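Local atomic coordinates of S-adenosylmethionine:2-demethylmenaquinone methyltransferase (Geobacillus kaustophilus, PDB entry 2PCN), a protein that is of unconfirmed function but belongs to the RraA-like family and assembles from three compact alpha/beta chains. Residues Leu19-Phe30 against Ile100-Gly111; Leu50-Val61 against Ile79-Ile90. One frame throughout, in Å; residues are numbered along the deposited sequence.

Contact 1: Leu19-Phe30 against Ile100-Gly111; sequences LPFQSYGGKRMF and IGAMPIGVMAIG
Met108 reaches out between two phenylalanines of the 19-30 segment, and its side chain meets them atom by atom. Its CB lies 3.7 Å from Phe21 CB, where the two side chains cross at about a right angle. Next, CG comes in at the rim of the Phe30 ring, near the ring plane, 3.9 Å from Phe30 CZ. The chain runs straight as far as SD, which makes a Met-aromatic contact with each ring: Met108 SD is 5.1 Å from the Phe21 centroid and 5.2 Å from the Phe30 centroid, oblique to both. Phe30 also takes a CH-pi contact over one face from Gly106 CA, 3.7 Å from its centroid and 23° off the normal. With chi1 at 60°, CG of Phe30 sits between its own N and carbonyl carbon, which swings the ring over Gly106. Beneath these side chains runs a short antiparallel ladder, strand 22-23 against 106-109, in the mixed sheet of this RraA-like fold. Gln22 and Ala109 form its hydrogen-bonded pair, with Gln22 N 2.8 Å from Ala109 O; Ser23 faces Met108 in the non-hydrogen-bonded pair. The nearly straight bond from Tyr24 N to Val107 O, 2.7 Å, prolongs the ladder. Beyond Tyr24 the regular ladder stops, though Lys27 N still hydrogen-bonds to Ile105 O, and a water also bridges the segments, accepting from Val107 N, donating to Lys27 O and hydrogen-bonded to Ser23 OG. On the side of the sheet away from Met108, the Tyr24 ring meets Ala109 CB at its edge, CE2 being the nearest ring atom at 3.8 Å. Ala144 of strand 141-145 packs on both Phe30 and Met108, while Ile94 touches Tyr24, Val107 and Ala109.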
loop_
_atom_site.group_PDB
_atom_site.type_symbol
_atom_site.label_atom_id
_atom_site.label_comp_id
_atom_site.label_asym_id
_atom_site.label_seq_id
_atom_site.Cartn_x
_atom_site.Cartn_y
_atom_site.Cartn_z
ATOM N N LEU A 19 4.608 3.864 -13.585
ATOM C CA LEU A 19 3.418 3.567 -12.808
ATOM C C LEU A 19 3.707 2.457 -11.801
ATOM O O LEU A 19 4.103 1.353 -12.180
ATOM C CB LEU A 19 2.285 3.136 -13.742
ATOM C CG LEU A 19 0.963 2.690 -13.112
ATOM C CD1 LEU A 19 0.311 3.854 -12.370
ATOM C CD2 LEU A 19 0.040 2.176 -14.205
ATOM N N PRO A 20 3.537 2.744 -10.501
ATOM C CA PRO A 20 3.788 1.732 -9.475
ATOM C C PRO A 20 2.596 0.785 -9.415
ATOM O O PRO A 20 1.448 1.225 -9.384
ATOM C CB PRO A 20 3.932 2.563 -8.205
ATOM C CG PRO A 20 2.967 3.675 -8.441
ATOM C CD PRO A 20 3.244 4.051 -9.883
ATOM N N PHE A 21 2.868 -0.512 -9.409
ATOM C CA PHE A 21 1.805 -1.508 -9.359
ATOM C C PHE A 21 1.722 -2.184 -8.004
ATOM O O PHE A 21 2.694 -2.214 -7.249
ATOM C CB PHE A 21 2.050 -2.607 -10.398
ATOM C CG PHE A 21 1.854 -2.169 -11.818
ATOM C CD1 PHE A 21 0.576 -2.065 -12.357
ATOM C CD2 PHE A 21 2.950 -1.899 -12.630
ATOM C CE1 PHE A 21 0.389 -1.704 -13.685
ATOM C CE2 PHE A 21 2.772 -1.535 -13.963
ATOM C CZ PHE A 21 1.488 -1.439 -14.489
ATOM N N GLN A 22 0.549 -2.729 -7.703
ATOM C CA GLN A 22 0.359 -3.485 -6.477
ATOM C C GLN A 22 0.534 -4.910 -6.992
ATOM O O GLN A 22 0.075 -5.218 -8.092
ATOM C CB GLN A 22 -1.060 -3.313 -5.932
ATOM C CG GLN A 22 -1.442 -1.882 -5.595
ATOM C CD GLN A 22 -0.457 -1.233 -4.647
ATOM O OE1 GLN A 22 -0.145 -1.778 -3.589
ATOM N NE2 GLN A 22 0.038 -0.059 -5.022
ATOM N N SER A 23 1.205 -5.764 -6.224
ATOM C CA SER A 23 1.420 -7.152 -6.637
ATOM C C SER A 23 0.380 -8.030 -5.947
ATOM O O SER A 23 0.301 -8.052 -4.720
ATOM C CB SER A 23 2.830 -7.604 -6.255
ATOM O OG SER A 23 3.120 -8.876 -6.806
ATOM N N TYR A 24 -0.403 -8.761 -6.738
ATOM C CA TYR A 24 -1.470 -9.604 -6.201
ATOM C C TYR A 24 -1.293 -11.117 -6.332
ATOM O O TYR A 24 -1.951 -11.872 -5.624
ATOM C CB TYR A 24 -2.794 -9.225 -6.863
ATOM C CG TYR A 24 -3.256 -7.820 -6.578
ATOM C CD1 TYR A 24 -3.780 -7.475 -5.329
ATOM C CD2 TYR A 24 -3.170 -6.829 -7.554
ATOM C CE1 TYR A 24 -4.209 -6.173 -5.062
ATOM C CE2 TYR A 24 -3.595 -5.527 -7.296
ATOM C CZ TYR A 24 -4.113 -5.207 -6.048
ATOM O OH TYR A 24 -4.520 -3.918 -5.792
ATOM N N GLY A 25 -0.420 -11.558 -7.231
ATOM C CA GLY A 25 -0.238 -12.987 -7.423
ATOM C C GLY A 25 0.702 -13.664 -6.446
ATOM O O GLY A 25 1.410 -13.001 -5.686
ATOM N N GLY A 26 0.700 -14.994 -6.468
ATOM C CA GLY A 26 1.569 -15.757 -5.589
ATOM C C GLY A 26 3.030 -15.565 -5.949
ATOM O O GLY A 26 3.921 -15.807 -5.134
ATOM N N LYS A 27 3.277 -15.143 -7.187
ATOM C CA LYS A 27 4.633 -14.894 -7.659
ATOM C C LYS A 27 4.878 -13.392 -7.669
ATOM O O LYS A 27 4.111 -12.634 -8.261
ATOM C CB LYS A 27 4.827 -15.457 -9.073
ATOM C CG LYS A 27 4.867 -16.972 -9.127
ATOM C CD LYS A 27 6.043 -17.501 -8.321
ATOM C CE LYS A 27 5.962 -19.002 -8.136
ATOM N NZ LYS A 27 7.110 -19.528 -7.341
ATOM N N ARG A 28 5.949 -12.964 -7.013
ATOM C CA ARG A 28 6.278 -11.550 -6.949
ATOM C C ARG A 28 7.230 -11.172 -8.073
ATOM O O ARG A 28 7.340 -10.005 -8.446
ATOM C CB ARG A 28 6.889 -11.236 -5.583
ATOM C CG ARG A 28 5.976 -11.666 -4.441
ATOM C CD ARG A 28 6.574 -11.411 -3.068
ATOM N NE ARG A 28 5.687 -11.897 -2.010
ATOM C CZ ARG A 28 5.940 -11.796 -0.709
ATOM N NH1 ARG A 28 7.059 -11.222 -0.288
ATOM N NH2 ARG A 28 5.072 -12.271 0.174
ATOM N N MET A 29 7.904 -12.173 -8.626
ATOM C CA MET A 29 8.840 -11.956 -9.719
ATOM C C MET A 29 8.429 -12.800 -10.922
ATOM O O MET A 29 8.190 -13.999 -10.792
ATOM C CB MET A 29 10.252 -12.339 -9.275
ATOM C CG MET A 29 11.298 -12.216 -10.359
ATOM S SD MET A 29 12.927 -12.713 -9.766
ATOM C CE MET A 29 13.477 -11.195 -8.987
ATOM N N PHE A 30 8.332 -12.169 -12.087
ATOM C CA PHE A 30 7.957 -12.885 -13.301
ATOM C C PHE A 30 8.380 -12.098 -14.531
ATOM O O PHE A 30 8.568 -10.882 -14.465
ATOM C CB PHE A 30 6.444 -13.168 -13.319
ATOM C CG PHE A 30 5.583 -11.934 -13.265
ATOM C CD1 PHE A 30 5.031 -11.404 -14.428
ATOM C CD2 PHE A 30 5.318 -11.308 -12.052
ATOM C CE1 PHE A 30 4.221 -10.267 -14.382
ATOM C CE2 PHE A 30 4.512 -10.173 -11.992
ATOM C CZ PHE A 30 3.961 -9.650 -13.163
ATOM N N ILE A 100 -6.394 -14.979 -5.890
ATOM C CA ILE A 100 -5.256 -14.828 -6.790
ATOM C C ILE A 100 -3.933 -14.826 -6.024
ATOM O O ILE A 100 -2.908 -15.277 -6.534
ATOM C CB ILE A 100 -5.415 -13.536 -7.625
ATOM C CG1 ILE A 100 -6.525 -13.754 -8.661
ATOM C CG2 ILE A 100 -4.085 -13.144 -8.280
ATOM C CD1 ILE A 100 -7.008 -12.485 -9.352
ATOM N N GLY A 101 -3.960 -14.332 -4.790
ATOM C CA GLY A 101 -2.745 -14.307 -3.993
ATOM C C GLY A 101 -2.203 -15.697 -3.700
ATOM O O GLY A 101 -1.035 -15.853 -3.332
ATOM N N ALA A 102 -3.048 -16.711 -3.868
ATOM C CA ALA A 102 -2.658 -18.098 -3.611
ATOM C C ALA A 102 -2.231 -18.852 -4.870
ATOM O O ALA A 102 -1.884 -20.033 -4.808
ATOM C CB ALA A 102 -3.813 -18.837 -2.934
ATOM N N MET A 103 -2.245 -18.168 -6.010
ATOM C CA MET A 103 -1.877 -18.790 -7.279
ATOM C C MET A 103 -0.433 -18.514 -7.691
ATOM O O MET A 103 0.073 -17.406 -7.515
ATOM C CB MET A 103 -2.837 -18.325 -8.376
ATOM C CG MET A 103 -4.281 -18.744 -8.130
ATOM S SD MET A 103 -5.408 -18.217 -9.443
ATOM C CE MET A 103 -6.797 -17.672 -8.485
ATOM N N PRO A 104 0.246 -19.528 -8.258
ATOM C CA PRO A 104 1.640 -19.437 -8.707
ATOM C C PRO A 104 1.842 -18.662 -10.008
ATOM O O PRO A 104 2.462 -19.159 -10.954
ATOM C CB PRO A 104 2.046 -20.898 -8.839
ATOM C CG PRO A 104 0.782 -21.524 -9.360
ATOM C CD PRO A 104 -0.285 -20.888 -8.477
ATOM N N ILE A 105 1.322 -17.443 -10.054
ATOM C CA ILE A 105 1.459 -16.617 -11.238
ATOM C C ILE A 105 1.605 -15.157 -10.827
ATOM O O ILE A 105 1.218 -14.773 -9.726
ATOM C CB ILE A 105 0.233 -16.790 -12.158
ATOM C CG1 ILE A 105 0.524 -16.184 -13.527
ATOM C CG2 ILE A 105 -0.992 -16.152 -11.520
ATOM C CD1 ILE A 105 -0.498 -16.530 -14.570
ATOM N N GLY A 106 2.186 -14.347 -11.702
ATOM C CA GLY A 106 2.348 -12.943 -11.383
ATOM C C GLY A 106 1.135 -12.140 -11.808
ATOM O O GLY A 106 0.585 -12.358 -12.887
ATOM N N VAL A 107 0.692 -11.233 -10.944
ATOM C CA VAL A 107 -0.443 -10.374 -11.261
ATOM C C VAL A 107 -0.213 -8.999 -10.650
ATOM O O VAL A 107 -0.158 -8.857 -9.428
ATOM C CB VAL A 107 -1.783 -10.922 -10.706
ATOM C CG1 VAL A 107 -2.914 -9.944 -11.041
ATOM C CG2 VAL A 107 -2.089 -12.289 -11.296
ATOM N N MET A 108 -0.059 -7.995 -11.508
ATOM C CA MET A 108 0.136 -6.620 -11.062
ATOM C C MET A 108 -0.999 -5.770 -11.609
ATOM O O MET A 108 -1.383 -5.905 -12.774
ATOM C CB MET A 108 1.471 -6.058 -11.563
ATOM C CG MET A 108 2.700 -6.730 -10.981
ATOM S SD MET A 108 4.201 -5.913 -11.545
ATOM C CE MET A 108 5.228 -6.021 -10.081
ATOM N N ALA A 109 -1.531 -4.893 -10.764
ATOM C CA ALA A 109 -2.633 -4.016 -11.150
ATOM C C ALA A 109 -2.572 -2.775 -10.266
ATOM O O ALA A 109 -1.792 -2.731 -9.312
ATOM C CB ALA A 109 -3.954 -4.740 -10.961
ATOM N N ILE A 110 -3.384 -1.766 -10.560
ATOM C CA ILE A 110 -3.339 -0.554 -9.745
ATOM C C ILE A 110 -4.328 -0.558 -8.589
ATOM O O ILE A 110 -4.313 0.347 -7.752
ATOM C CB ILE A 110 -3.567 0.719 -10.592
ATOM C CG1 ILE A 110 -4.969 0.712 -11.203
ATOM C CG2 ILE A 110 -2.502 0.801 -11.680
ATOM C CD1 ILE A 110 -5.357 2.028 -11.849
ATOM N N GLY A 111 -5.179 -1.578 -8.531
ATOM C CA GLY A 111 -6.141 -1.650 -7.448
ATOM C C GLY A 111 -7.138 -2.776 -7.616
ATOM O O GLY A 111 -7.036 -3.574 -8.546
HETATM O O HOH W 1 2.271 -10.863 -8.416
#

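Contact 2: Leu50-Val61 against Ile79-Ile90; sequences LETVPPGTVLVV and IACERGLAGVII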
loop_
_atom_site.group_PDB
_atom_site.type_symbol
_atom_site.label_atom_id
_atom_site.label_comp_id
_atom_site.label_asym_id
_atom_site.label_seq_id
_atom_site.Cartn_x
_atom_site.Cartn_y
_atom_site.Cartn_z
ATOM N N LEU A 50 -5.900 -14.795 -22.856
ATOM C CA LEU A 50 -5.420 -15.765 -21.876
ATOM C C LEU A 50 -5.643 -17.204 -22.321
ATOM O O LEU A 50 -4.907 -18.103 -21.919
ATOM C CB LEU A 50 -6.108 -15.546 -20.524
ATOM C CG LEU A 50 -5.751 -14.258 -19.786
ATOM C CD1 LEU A 50 -6.607 -14.132 -18.531
ATOM C CD2 LEU A 50 -4.267 -14.269 -19.437
ATOM N N GLU A 51 -6.654 -17.420 -23.154
ATOM C CA GLU A 51 -6.959 -18.766 -23.628
ATOM C C GLU A 51 -6.169 -19.138 -24.878
ATOM O O GLU A 51 -6.168 -20.299 -25.281
ATOM C CB GLU A 51 -8.455 -18.894 -23.934
ATOM C CG GLU A 51 -9.372 -18.485 -22.795
ATOM C CD GLU A 51 -10.838 -18.539 -23.181
ATOM O OE1 GLU A 51 -11.186 -18.047 -24.274
ATOM O OE2 GLU A 51 -11.647 -19.060 -22.386
ATOM N N THR A 52 -5.480 -18.169 -25.476
ATOM C CA THR A 52 -4.738 -18.435 -26.705
ATOM C C THR A 52 -3.243 -18.116 -26.771
ATOM O O THR A 52 -2.539 -18.705 -27.588
ATOM C CB THR A 52 -5.413 -17.728 -27.891
ATOM O OG1 THR A 52 -5.429 -16.315 -27.652
ATOM C CG2 THR A 52 -6.845 -18.228 -28.058
ATOM N N VAL A 53 -2.741 -17.201 -25.941
ATOM C CA VAL A 53 -1.316 -16.871 -26.009
ATOM C C VAL A 53 -0.406 -18.047 -25.624
ATOM O O VAL A 53 -0.801 -18.934 -24.869
ATOM C CB VAL A 53 -0.965 -15.644 -25.130
ATOM C CG1 VAL A 53 -1.735 -14.428 -25.614
ATOM C CG2 VAL A 53 -1.275 -15.932 -23.662
ATOM N N PRO A 54 0.829 -18.067 -26.153
ATOM C CA PRO A 54 1.797 -19.134 -25.872
ATOM C C PRO A 54 2.202 -19.214 -24.404
ATOM O O PRO A 54 2.137 -18.224 -23.679
ATOM C CB PRO A 54 2.991 -18.763 -26.755
ATOM C CG PRO A 54 2.375 -17.993 -27.872
ATOM C CD PRO A 54 1.371 -17.129 -27.152
ATOM N N PRO A 55 2.624 -20.404 -23.950
ATOM C CA PRO A 55 3.044 -20.578 -22.556
ATOM C C PRO A 55 4.236 -19.660 -22.281
ATOM O O PRO A 55 5.062 -19.427 -23.168
ATOM C CB PRO A 55 3.437 -22.057 -22.494
ATOM C CG PRO A 55 2.557 -22.685 -23.538
ATOM C CD PRO A 55 2.652 -21.690 -24.669
ATOM N N GLY A 56 4.325 -19.138 -21.061
ATOM C CA GLY A 56 5.430 -18.260 -20.712
ATOM C C GLY A 56 5.166 -16.792 -20.996
ATOM O O GLY A 56 5.942 -15.920 -20.597
ATOM N N THR A 57 4.065 -16.515 -21.685
ATOM C CA THR A 57 3.692 -15.146 -22.033
ATOM C C THR A 57 3.278 -14.313 -20.827
ATOM O O THR A 57 2.753 -14.835 -19.843
ATOM C CB THR A 57 2.489 -15.123 -23.016
ATOM O OG1 THR A 57 2.860 -15.736 -24.254
ATOM C CG2 THR A 57 2.034 -13.688 -23.279
ATOM N N VAL A 58 3.529 -13.012 -20.915
ATOM C CA VAL A 58 3.113 -12.070 -19.888
ATOM C C VAL A 58 2.101 -11.195 -20.620
ATOM O O VAL A 58 2.461 -10.471 -21.547
ATOM C CB VAL A 58 4.267 -11.176 -19.388
ATOM C CG1 VAL A 58 3.702 -10.044 -18.535
ATOM C CG2 VAL A 58 5.246 -11.998 -18.557
ATOM N N LEU A 59 0.836 -11.286 -20.229
ATOM C CA LEU A 59 -0.198 -10.486 -20.871
ATOM C C LEU A 59 -0.225 -9.097 -20.252
ATOM O O LEU A 59 -0.345 -8.958 -19.036
ATOM C CB LEU A 59 -1.571 -11.144 -20.702
ATOM C CG LEU A 59 -2.703 -10.433 -21.454
ATOM C CD1 LEU A 59 -2.534 -10.658 -22.948
ATOM C CD2 LEU A 59 -4.047 -10.961 -20.999
ATOM N N VAL A 60 -0.096 -8.072 -21.089
ATOM C CA VAL A 60 -0.136 -6.695 -20.620
ATOM C C VAL A 60 -1.463 -6.127 -21.099
ATOM O O VAL A 60 -1.745 -6.115 -22.301
ATOM C CB VAL A 60 1.029 -5.861 -21.202
ATOM C CG1 VAL A 60 0.964 -4.433 -20.679
ATOM C CG2 VAL A 60 2.357 -6.502 -20.818
ATOM N N VAL A 61 -2.276 -5.670 -20.153
ATOM C CA VAL A 61 -3.591 -5.125 -20.469
ATOM C C VAL A 61 -3.729 -3.649 -20.108
ATOM O O VAL A 61 -3.563 -3.266 -18.951
ATOM C CB VAL A 61 -4.693 -5.906 -19.720
ATOM C CG1 VAL A 61 -6.057 -5.296 -20.007
ATOM C CG2 VAL A 61 -4.659 -7.372 -20.130
ATOM N N ILE A 79 -7.097 -19.762 -15.648
ATOM C CA ILE A 79 -6.773 -20.112 -17.027
ATOM C C ILE A 79 -5.290 -19.838 -17.249
ATOM O O ILE A 79 -4.579 -20.646 -17.850
ATOM C CB ILE A 79 -7.600 -19.272 -18.036
ATOM C CG1 ILE A 79 -9.086 -19.609 -17.906
ATOM C CG2 ILE A 79 -7.117 -19.536 -19.459
ATOM C CD1 ILE A 79 -9.980 -18.752 -18.771
ATOM N N ALA A 80 -4.822 -18.697 -16.750
ATOM C CA ALA A 80 -3.420 -18.332 -16.896
ATOM C C ALA A 80 -2.516 -19.398 -16.275
ATOM O O ALA A 80 -1.452 -19.704 -16.812
ATOM C CB ALA A 80 -3.158 -16.972 -16.254
ATOM N N CYS A 81 -2.936 -19.960 -15.146
ATOM C CA CYS A 81 -2.151 -21.002 -14.488
ATOM C C CYS A 81 -2.198 -22.307 -15.275
ATOM O O CYS A 81 -1.178 -22.965 -15.466
ATOM C CB CYS A 81 -2.670 -21.264 -13.074
ATOM S SG CYS A 81 -2.335 -19.940 -11.904
ATOM N N GLU A 82 -3.391 -22.674 -15.729
ATOM C CA GLU A 82 -3.574 -23.910 -16.482
ATOM C C GLU A 82 -2.806 -23.928 -17.803
ATOM O O GLU A 82 -2.361 -24.988 -18.248
ATOM C CB GLU A 82 -5.063 -24.142 -16.759
ATOM C CG GLU A 82 -5.929 -24.113 -15.516
ATOM C CD GLU A 82 -7.403 -24.309 -15.819
ATOM O OE1 GLU A 82 -7.855 -23.869 -16.896
ATOM O OE2 GLU A 82 -8.113 -24.887 -14.971
ATOM N N ARG A 83 -2.646 -22.767 -18.430
ATOM C CA ARG A 83 -1.943 -22.717 -19.709
ATOM C C ARG A 83 -0.476 -22.308 -19.581
ATOM O O ARG A 83 0.197 -22.042 -20.574
ATOM C CB ARG A 83 -2.697 -21.794 -20.678
ATOM C CG ARG A 83 -4.153 -22.194 -20.850
ATOM C CD ARG A 83 -4.832 -21.515 -22.034
ATOM N NE ARG A 83 -4.174 -21.830 -23.300
ATOM C CZ ARG A 83 -3.310 -21.029 -23.915
ATOM N NH1 ARG A 83 -3.001 -19.853 -23.388
ATOM N NH2 ARG A 83 -2.744 -21.409 -25.057
ATOM N N GLY A 84 0.011 -22.263 -18.344
ATOM C CA GLY A 84 1.401 -21.930 -18.093
ATOM C C GLY A 84 1.894 -20.541 -18.453
ATOM O O GLY A 84 3.033 -20.386 -18.884
ATOM N N LEU A 85 1.058 -19.524 -18.277
ATOM C CA LEU A 85 1.484 -18.166 -18.581
ATOM C C LEU A 85 2.364 -17.664 -17.434
ATOM O O LEU A 85 2.288 -18.176 -16.315
ATOM C CB LEU A 85 0.264 -17.255 -18.768
ATOM C CG LEU A 85 -0.602 -17.517 -20.012
ATOM C CD1 LEU A 85 -1.148 -18.928 -19.981
ATOM C CD2 LEU A 85 -1.747 -16.516 -20.068
ATOM N N ALA A 86 3.209 -16.677 -17.718
ATOM C CA ALA A 86 4.107 -16.118 -16.708
ATOM C C ALA A 86 3.368 -15.172 -15.763
ATOM O O ALA A 86 3.589 -15.193 -14.548
ATOM C CB ALA A 86 5.258 -15.380 -17.386
ATOM N N GLY A 87 2.495 -14.343 -16.323
ATOM C CA GLY A 87 1.747 -13.413 -15.497
ATOM C C GLY A 87 0.930 -12.414 -16.287
ATOM O O GLY A 87 0.871 -12.477 -17.517
ATOM N N VAL A 88 0.291 -11.496 -15.570
ATOM C CA VAL A 88 -0.532 -10.465 -16.188
ATOM C C VAL A 88 -0.228 -9.118 -15.531
ATOM O O VAL A 88 -0.065 -9.038 -14.314
ATOM C CB VAL A 88 -2.044 -10.763 -16.005
ATOM C CG1 VAL A 88 -2.871 -9.773 -16.817
ATOM C CG2 VAL A 88 -2.358 -12.202 -16.420
ATOM N N ILE A 89 -0.138 -8.071 -16.345
ATOM C CA ILE A 89 0.115 -6.716 -15.854
ATOM C C ILE A 89 -1.062 -5.894 -16.356
ATOM O O ILE A 89 -1.283 -5.785 -17.565
ATOM C CB ILE A 89 1.435 -6.149 -16.408
ATOM C CG1 ILE A 89 2.605 -6.997 -15.897
ATOM C CG2 ILE A 89 1.595 -4.691 -15.984
ATOM C CD1 ILE A 89 3.949 -6.642 -16.499
ATOM N N ILE A 90 -1.815 -5.309 -15.429
ATOM C CA ILE A 90 -3.015 -4.568 -15.800
ATOM C C ILE A 90 -3.073 -3.100 -15.400
ATOM O O ILE A 90 -2.967 -2.759 -14.223
ATOM C CB ILE A 90 -4.264 -5.264 -15.199
ATOM C CG1 ILE A 90 -4.189 -6.769 -15.457
ATOM C CG2 ILE A 90 -5.534 -4.675 -15.800
ATOM C CD1 ILE A 90 -5.311 -7.564 -14.826
HETATM O O HOH W 2 -0.221 -21.187 -23.259
#
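The guanidinium of Arg83 lies against the backbone carbonyls of Leu50, Glu51 and Val53. A bend at chi3 (60°) brings the flat group to these carbonyls. NH1 then grips two of them: Val53 O, 2.8 Å from Arg83 NH1, lies in the guanidinium plane and offers a lone pair, whereas Leu50 O, 3.0 Å from Arg83 NH1, is tilted 29° from that plane. Glu51 O sits over the centre of one guanidinium face. A water donates to both Val53 O and Arg83 O. Further in, the fit is apolar. Leu85 pushes CD2 into a notch between Leu50 and Val53, crossing each side chain at about a right angle; its CD2 is 3.7 Å from Val53 CG2 and tightly packed at 3.4 Å from Leu50 CD2. Glycine and chain turns shape this end: Gly84, with positive phi, is C-prime of the Schellman motif closing helix 74-82, and Gly56 N donates a hydrogen bond to Gly84 O. The chain leaves strand 58-62, passes through strand 70-72 of another sheet and helix 74-82, and returns as strand 87-90 parallel to 58-61, their axes 14° apart, a beta-alpha-beta connection with that extra strand inserted. The bump of Ala86 CB enters the bend before the strands, 3.3 Å from Gly56 O and 3.6 Å from Val58 CG2. Gly87 brings no side chain to the face that bears Val58; there Val58 CG1 reaches along the strand to Ile89 CD1, 4.0 Å away, the two side chains crossing obliquely. On the other face Leu59 stands beside Val88 and Val61 beside Ile90, with Leu71 against Val61 and Ile90. Bonds such as Ile89 N to Leu59 O, 2.8 Å, join the strands beneath them. Strand 30-38 pairs with the far side of strand 58-62.

Both contacts share one mixed sheet, whose strands 87-90 and 106-109 run side by side: backbone hydrogen bonds join Gly106 O to Val88 N and Met108 O to Ile90 N, and Ile105 packs on Ala80. Along the chain, contact 2 is nested within the loop that contact 1 closes. Contact 2 is the more buried, parallel strands lined mostly by branched aliphatics, with its polar chemistry gathered at the helix ends round an arginine. Contact 1 is only partly buried; it is antiparallel and brief, and relies on aromatic rings, a methionine, close glycines and a bridging water. Phe21 of contact 1 also touches Ile89 of contact 2.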